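Local coordinates for protein acetylserotonin O-methyltransferase (Homo sapiens, PDB 4A6D) that transfers a methyl group from S-adenosylmethionine to N-acetylserotonin, yielding melatonin, and works as a homodimer, at residues R115-L120 and S300-V305; C184-G189 and D246-A251; H264-I269 and M319-A324. One frame throughout, in Å; residues are numbered along the deposited sequence. Where two conformers were deposited one is given.

Interaction 1. Residues R115-L120 and S300-V305; sequences RCWGHL and SLNMLV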
# COMPACT_ATOMS: atom_id res chain seq x y z
N ARG A 115 -5.47 3.76 7.05
CA ARG A 115 -6.59 4.71 6.99
C ARG A 115 -6.03 6.14 6.89
O ARG A 115 -6.27 6.80 5.88
CB ARG A 115 -7.50 4.55 8.22
CG ARG A 115 -8.66 3.58 8.00
CD ARG A 115 -9.95 3.99 8.72
NE ARG A 115 -10.49 5.30 8.31
CZ ARG A 115 -11.17 5.55 7.19
NH1 ARG A 115 -11.40 4.57 6.32
NH2 ARG A 115 -11.62 6.77 6.94
N CYS A 116 -5.20 6.55 7.87
CA CYS A 116 -4.52 7.86 7.94
C CYS A 116 -3.82 8.22 6.61
O CYS A 116 -4.02 9.31 6.07
CB CYS A 116 -3.55 7.90 9.12
SG CYS A 116 -4.32 8.32 10.70
N TRP A 117 -3.07 7.26 6.05
CA TRP A 117 -2.32 7.43 4.81
C TRP A 117 -3.15 7.75 3.55
O TRP A 117 -2.60 8.29 2.59
CB TRP A 117 -1.30 6.32 4.61
CG TRP A 117 -0.00 6.58 5.33
CD1 TRP A 117 0.23 6.52 6.67
CD2 TRP A 117 1.23 6.99 4.72
NE1 TRP A 117 1.56 6.76 6.93
CE2 TRP A 117 2.19 7.09 5.76
CE3 TRP A 117 1.63 7.27 3.39
CZ2 TRP A 117 3.52 7.46 5.51
CZ3 TRP A 117 2.95 7.63 3.15
CH2 TRP A 117 3.87 7.73 4.21
N GLY A 118 -4.46 7.50 3.59
CA GLY A 118 -5.35 7.90 2.51
C GLY A 118 -5.45 9.41 2.43
O GLY A 118 -5.67 9.98 1.36
N HIS A 119 -5.22 10.08 3.57
CA HIS A 119 -5.22 11.54 3.69
C HIS A 119 -3.79 12.12 3.59
O HIS A 119 -3.58 13.23 4.08
CB HIS A 119 -5.91 11.97 5.01
CG HIS A 119 -7.28 11.40 5.17
ND1 HIS A 119 -8.37 11.97 4.54
CD2 HIS A 119 -7.70 10.32 5.87
CE1 HIS A 119 -9.41 11.22 4.86
NE2 HIS A 119 -9.06 10.22 5.67
N LEU A 120 -2.85 11.42 2.91
CA LEU A 120 -1.45 11.84 2.75
C LEU A 120 -1.30 13.20 2.07
O LEU A 120 -0.53 14.03 2.57
CB LEU A 120 -0.57 10.78 2.03
CG LEU A 120 0.90 11.18 1.81
CD1 LEU A 120 1.62 11.41 3.14
CD2 LEU A 120 1.64 10.17 1.02
N SER A 300 9.36 9.02 8.69
CA SER A 300 9.28 10.46 9.01
C SER A 300 7.97 11.04 8.46
O SER A 300 7.33 11.86 9.11
CB SER A 300 10.49 11.22 8.49
OG SER A 300 10.56 12.51 9.08
N LEU A 301 7.56 10.56 7.27
CA LEU A 301 6.32 10.95 6.62
C LEU A 301 5.12 10.40 7.40
O LEU A 301 4.15 11.12 7.60
CB LEU A 301 6.31 10.55 5.15
CG LEU A 301 5.16 11.10 4.28
CD1 LEU A 301 5.01 12.63 4.40
CD2 LEU A 301 5.34 10.69 2.86
N ASN A 302 5.26 9.17 7.96
CA ASN A 302 4.25 8.60 8.84
C ASN A 302 4.08 9.44 10.14
O ASN A 302 3.00 9.44 10.73
CB ASN A 302 4.59 7.15 9.21
CG ASN A 302 3.52 6.54 10.08
OD1 ASN A 302 2.33 6.49 9.72
ND2 ASN A 302 3.85 6.21 11.31
N MET A 303 5.14 10.14 10.60
CA MET A 303 5.07 11.01 11.79
C MET A 303 4.31 12.29 11.43
O MET A 303 3.61 12.83 12.27
CB MET A 303 6.46 11.32 12.37
CG MET A 303 7.19 10.11 12.97
SD MET A 303 6.42 9.37 14.45
CE MET A 303 5.55 8.02 13.71
N LEU A 304 4.47 12.78 10.20
CA LEU A 304 3.77 13.96 9.72
C LEU A 304 2.26 13.65 9.64
O LEU A 304 1.45 14.43 10.14
CB LEU A 304 4.30 14.44 8.35
CG LEU A 304 3.49 15.55 7.65
CD1 LEU A 304 3.56 16.87 8.44
CD2 LEU A 304 3.94 15.76 6.25
N VAL A 305 1.92 12.49 9.06
CA VAL A 305 0.55 12.00 8.89
C VAL A 305 -0.12 11.67 10.23
O VAL A 305 -1.31 11.94 10.39
CB VAL A 305 0.56 10.78 7.91
CG1 VAL A 305 -0.76 10.02 7.92
CG2 VAL A 305 0.91 11.21 6.50
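Trp117 reaches across to helix 294-305 and gives its indole N-H to Asn302. Trp117 NE1 lies 2.9 Å from Asn302 OD1 and the bond is nearly straight, at 164°. The oxygen lies in the ring plane of Trp117, and the amide and the indole are nearly coplanar. Gln306 NE2 also donates to this oxygen, and the two donors probably help to set the turn of the amide. The tight part lies around Val305. Its CG1 sits over the five-membered ring of Trp117, a CH-pi contact 4.2 Å from the centroid, and also touches Cys116 CB. Val305 CG2 meets Leu120 CD1 at 3.4 Å. Leu120 CD1 also packs on Leu301 CG at 3.7 Å. Leu301 CD2 meets Trp117 CH2 obliquely. The other side of 115-120 is looser: Arg115, Gly118 and His119 are partly exposed and do not touch 300-305, though Arg115 and His119 lean on Thr134 of helix 131-135. Replacing Trp117 by an alanine is likely to leave Asn302 OD1 without its indole donor, though Gln306 remains, and to open a gap beside Leu301 and Val305. Phe19 of the second subunit meets the Trp117 ring edge-to-face, and the contact thus joins the dimer interface to the substrate site of Asn302 and Gln306.

Interaction 2. Residues C184-G189 and D246-A251; sequences CDLGGG and DLYILA. With SAM (S-adenosylmethionine), chain D.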
# COMPACT_ATOMS: atom_id res chain seq x y z
N CYS A 184 15.59 4.19 33.98
CA CYS A 184 14.19 4.58 33.83
C CYS A 184 13.82 4.64 32.35
O CYS A 184 14.45 5.37 31.59
CB CYS A 184 13.85 5.88 34.55
SG CYS A 184 12.13 6.43 34.33
N ASP A 185 12.82 3.84 31.94
CA ASP A 185 12.32 3.84 30.56
C ASP A 185 11.14 4.80 30.50
O ASP A 185 10.05 4.48 30.98
CB ASP A 185 11.92 2.44 30.06
CG ASP A 185 11.78 2.34 28.55
OD1 ASP A 185 11.94 3.38 27.86
OD2 ASP A 185 11.47 1.23 28.05
N LEU A 186 11.40 6.03 30.01
CA LEU A 186 10.40 7.10 29.93
C LEU A 186 9.53 6.86 28.75
O LEU A 186 10.01 6.93 27.62
CB LEU A 186 11.08 8.46 29.82
CG LEU A 186 11.82 8.95 31.05
CD1 LEU A 186 12.74 10.05 30.68
CD2 LEU A 186 10.85 9.43 32.10
N GLY A 187 8.27 6.54 29.00
CA GLY A 187 7.33 6.20 27.93
C GLY A 187 7.59 4.76 27.56
O GLY A 187 7.53 4.41 26.38
N GLY A 188 7.92 3.95 28.56
CA GLY A 188 8.28 2.55 28.39
C GLY A 188 7.19 1.59 27.96
O GLY A 188 7.49 0.43 27.67
N GLY A 189 5.94 2.06 27.94
CA GLY A 189 4.77 1.28 27.52
C GLY A 189 4.54 0.03 28.34
O GLY A 189 4.52 0.08 29.58
N ASP A 246 20.05 6.66 36.93
CA ASP A 246 21.40 6.98 36.47
C ASP A 246 21.30 7.14 34.97
O ASP A 246 22.06 7.92 34.39
CB ASP A 246 22.38 5.84 36.83
CG ASP A 246 22.45 5.55 38.32
OD1 ASP A 246 22.73 6.49 39.08
OD2 ASP A 246 22.22 4.39 38.71
N LEU A 247 20.36 6.40 34.35
CA LEU A 247 20.08 6.41 32.91
C LEU A 247 18.60 6.57 32.62
O LEU A 247 17.77 5.80 33.14
CB LEU A 247 20.64 5.14 32.24
CG LEU A 247 20.43 4.98 30.73
CD1 LEU A 247 21.35 5.89 29.95
CD2 LEU A 247 20.64 3.54 30.32
N TYR A 248 18.27 7.54 31.76
CA TYR A 248 16.90 7.73 31.25
C TYR A 248 16.89 7.25 29.79
O TYR A 248 17.75 7.65 29.01
CB TYR A 248 16.44 9.18 31.40
CG TYR A 248 16.23 9.56 32.86
CD1 TYR A 248 15.02 9.30 33.50
CD2 TYR A 248 17.28 10.06 33.62
CE1 TYR A 248 14.86 9.56 34.86
CE2 TYR A 248 17.12 10.34 34.99
CZ TYR A 248 15.91 10.08 35.60
OH TYR A 248 15.71 10.39 36.91
N ILE A 249 15.97 6.32 29.45
CA ILE A 249 15.85 5.76 28.09
C ILE A 249 14.66 6.38 27.38
O ILE A 249 13.56 6.37 27.93
CB ILE A 249 15.75 4.20 28.09
CG1 ILE A 249 16.89 3.56 28.95
CG2 ILE A 249 15.67 3.63 26.65
CD1 ILE A 249 16.81 1.99 29.15
N LEU A 250 14.86 6.93 26.18
CA LEU A 250 13.76 7.50 25.39
C LEU A 250 13.68 6.74 24.05
O LEU A 250 14.42 7.08 23.11
CB LEU A 250 13.89 9.02 25.15
CG LEU A 250 13.61 9.99 26.29
CD1 LEU A 250 13.97 11.40 25.86
CD2 LEU A 250 12.14 10.00 26.66
N ALA A 251 12.90 5.64 24.01
CA ALA A 251 12.74 4.81 22.79
C ALA A 251 11.43 5.20 22.13
O ALA A 251 10.36 5.08 22.74
CB ALA A 251 12.76 3.33 23.13
N SAM D . 9.04 3.22 24.34
CA SAM D . 8.02 2.32 23.75
C SAM D . 8.43 1.52 22.50
O SAM D . 9.29 1.99 21.78
OXT SAM D . 7.92 0.40 22.18
CB SAM D . 6.78 3.15 23.55
CG SAM D . 6.91 4.19 22.43
SD SAM D . 5.29 5.02 22.23
CE SAM D . 5.50 5.76 20.67
C5' SAM D . 5.47 6.56 23.18
C4' SAM D . 5.15 6.18 24.64
O4' SAM D . 5.18 7.41 25.35
C3' SAM D . 3.70 5.58 24.81
O3' SAM D . 3.73 4.36 25.56
C2' SAM D . 2.93 6.76 25.49
O2' SAM D . 1.84 6.43 26.35
C1' SAM D . 4.07 7.43 26.28
N9 SAM D . 3.77 8.83 26.64
C8 SAM D . 3.25 9.81 25.80
N7 SAM D . 3.13 10.93 26.45
C5 SAM D . 3.50 10.74 27.78
C6 SAM D . 3.56 11.53 28.94
N6 SAM D . 3.24 12.85 28.85
N1 SAM D . 4.04 10.99 30.11
C2 SAM D . 4.35 9.69 30.20
N3 SAM D . 4.29 8.90 29.11
C4 SAM D . 3.94 9.38 27.90
O HOH W 1 11.10 5.05 25.93
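Cys184 to Leu186 and Leu247 to Ala251 run as neighbouring parallel strands, with segment axes 4.7 Å apart at their closest and 32° between their directions. Cys184 pairs with Tyr248 and Asp185 with Ile249. Three backbone bonds join them: Cys184 N to Leu247 O, Ile249 N to Cys184 O (2.8 Å, 170°) and Leu186 N to Ile249 O. On one face, Cys184 CB and Leu186 CD1 both approach Tyr248 CD1 obliquely, the latter at 3.7 Å. Cys184 SG approaches the same ring obliquely, a sulfur-aromatic contact. The Tyr248 hydroxyl is hydrogen-bonded to Pro243 O. Leu186 CB also packs on Leu250 CD2. Asp185 and Ile249 point to the opposite face. CG of Asp185 is anti to its own N (chi1 -164°), and this brings OD1 close to a water. The water accepts from Ala251 N at 2.7 Å and is within hydrogen-bonding distance of Asp185 OD1 (2.7 Å) and Leu186 O. It bridges the strands where they part. Beyond it, the amino N of S-adenosylmethionine donates to Gly187 O and to Ala251 O, each at 2.8 Å. A CB on Gly187 would probably not fit beside O4' of the cofactor. Gly189 N is hydrogen-bonded to Asp210 OD2. Two parallel strand ends with a glycine-rich turn at their carboxyl edge form part of the cofactor site of the class I, Rossmann-like methyltransferase fold.

Interaction 3. Residues H264-I269 and M319-A324; sequences HLLERI and MLLSSA. With ZN (zinc ion), chain C; ZN (zinc ion), chain B.
Leu266 is the main bump on helix 259-272, and it fits a hollow made by Leu320, Leu321 and Ala324 of helix 314-324. Leu266 has CG anti to its carbonyl carbon (chi1 -68°), which sends both methyls toward that surface, where they part. Leu266 CD1 lies 3.9 Å from Leu320 CB and also near the Leu320 carbonyl. Leu266 CD2 meets Leu321 CD2 at 3.7 Å, and these two side chains cross at about a right angle. Nearer the backbone, Leu266 CB meets the small Ala324 CB at 3.6 Å. With only a methyl at Ala324, the chains come close here, although the segment axes stay 9.0 Å apart and cross at -45°. Both helices pack on one face of the Rossmann-like sheet: Leu266 and Leu321 each touch Ile279 of strand 278-283, and Leu266 also touches Leu250. Toward the outside, the bent side chain of Glu267 lies against Ser323 and Ala324. Glu267 CD is 3.9 Å from Ala324 CA. Glu267 OE1 binds a zinc ion at 2.2 Å, and His271 and a water bind the same metal.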
# COMPACT_ATOMS: atom_id res chain seq x y z
N HIS A 264 11.78 20.72 25.88
CA HIS A 264 11.19 20.80 27.22
C HIS A 264 11.44 19.52 28.03
O HIS A 264 11.95 19.60 29.15
CB HIS A 264 9.69 21.15 27.13
CG HIS A 264 8.97 21.18 28.45
ND1 HIS A 264 7.80 20.46 28.65
CD2 HIS A 264 9.27 21.84 29.59
CE1 HIS A 264 7.44 20.69 29.89
NE2 HIS A 264 8.29 21.52 30.50
N LEU A 265 11.14 18.35 27.44
CA LEU A 265 11.34 17.05 28.09
C LEU A 265 12.84 16.80 28.35
O LEU A 265 13.19 16.37 29.45
CB LEU A 265 10.72 15.90 27.24
CG LEU A 265 11.01 14.48 27.77
CD1 LEU A 265 10.41 14.26 29.20
CD2 LEU A 265 10.54 13.44 26.81
N LEU A 266 13.72 17.09 27.35
CA LEU A 266 15.13 16.91 27.51
C LEU A 266 15.70 17.74 28.66
O LEU A 266 16.52 17.22 29.41
CB LEU A 266 15.90 17.14 26.21
CG LEU A 266 15.67 16.10 25.08
CD1 LEU A 266 16.43 16.47 23.87
CD2 LEU A 266 16.06 14.70 25.52
N GLU A 267 15.19 18.98 28.83
CA GLU A 267 15.56 19.93 29.88
C GLU A 267 15.22 19.38 31.27
O GLU A 267 16.06 19.40 32.17
CB GLU A 267 14.91 21.30 29.63
CG GLU A 267 15.60 22.17 28.58
CD GLU A 267 16.89 22.89 28.96
OE1 GLU A 267 17.44 22.64 30.06
OE2 GLU A 267 17.35 23.72 28.15
N ARG A 268 14.01 18.82 31.42
CA ARG A 268 13.51 18.22 32.67
C ARG A 268 14.38 17.04 33.08
O ARG A 268 14.75 16.94 34.25
CB ARG A 268 12.04 17.82 32.51
CG ARG A 268 11.14 19.04 32.31
CD ARG A 268 9.65 18.83 32.56
NE ARG A 268 9.36 17.50 33.08
CZ ARG A 268 9.08 17.22 34.34
NH1 ARG A 268 8.96 18.20 35.23
NH2 ARG A 268 8.89 15.97 34.72
N ILE A 269 14.74 16.16 32.10
CA ILE A 269 15.61 14.99 32.29
C ILE A 269 16.99 15.46 32.69
O ILE A 269 17.54 14.93 33.65
CB ILE A 269 15.68 14.12 31.00
CG1 ILE A 269 14.27 13.58 30.61
CG2 ILE A 269 16.74 13.00 31.15
CD1 ILE A 269 14.29 12.82 29.22
N MET A 319 21.99 18.63 18.28
CA MET A 319 21.64 20.00 18.64
C MET A 319 20.67 19.96 19.82
O MET A 319 20.93 20.65 20.81
CB MET A 319 21.07 20.80 17.44
CG MET A 319 22.02 20.87 16.26
SD MET A 319 22.34 22.52 15.58
CE MET A 319 21.89 22.23 13.82
N LEU A 320 19.60 19.11 19.75
CA LEU A 320 18.60 18.94 20.81
C LEU A 320 19.20 18.56 22.14
O LEU A 320 18.95 19.25 23.13
CB LEU A 320 17.45 17.98 20.40
CG LEU A 320 16.45 18.48 19.35
CD1 LEU A 320 15.52 17.36 18.89
CD2 LEU A 320 15.59 19.61 19.89
N LEU A 321 20.02 17.48 22.17
CA LEU A 321 20.66 17.02 23.41
C LEU A 321 21.70 18.01 23.94
O LEU A 321 21.77 18.23 25.15
CB LEU A 321 21.27 15.62 23.25
CG LEU A 321 20.24 14.49 23.14
CD1 LEU A 321 20.86 13.25 22.58
CD2 LEU A 321 19.61 14.19 24.49
N SER A 322 22.47 18.63 23.04
CA SER A 322 23.47 19.61 23.45
C SER A 322 22.82 20.86 24.08
O SER A 322 23.36 21.40 25.02
CB SER A 322 24.36 19.98 22.28
OG SER A 322 25.46 20.74 22.74
N SER A 323 21.65 21.32 23.55
CA SER A 323 20.97 22.52 24.06
C SER A 323 20.39 22.30 25.44
O SER A 323 20.29 23.25 26.22
CB SER A 323 19.87 22.95 23.10
OG SER A 323 20.36 23.94 22.20
N ALA A 324 19.92 21.06 25.71
CA ALA A 324 19.35 20.64 26.98
C ALA A 324 20.43 20.58 28.06
O ALA A 324 20.10 20.65 29.24
CB ALA A 324 18.67 19.29 26.82
ZN ZN C . 23.45 23.03 17.38
ZN ZN B . 18.41 23.83 31.58
O HOH W 2 19.31 25.43 32.80

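In the fold
From the N terminus, the chain first reaches 115-120, on helix 103-117 and the turn after it. Interaction 1 closes a long loop from there to 300-305. Interaction 2 opens and closes within that loop, joining strands 182-186 and 247-251. Helix 259-272 follows, and interaction 3 starts on it at 264-269. It closes only at 319-324, beyond helix 294-305, and so crosses interaction 1. Interactions 2 and 3 are in series and touch: Ile269 packs on Leu186, Tyr248 and Leu250, laying helix 259-272 on the central sheet. Interaction 1 stands apart, its nearest atoms about 10 Å from interaction 2, and ties the dimer side to the same catalytic domain.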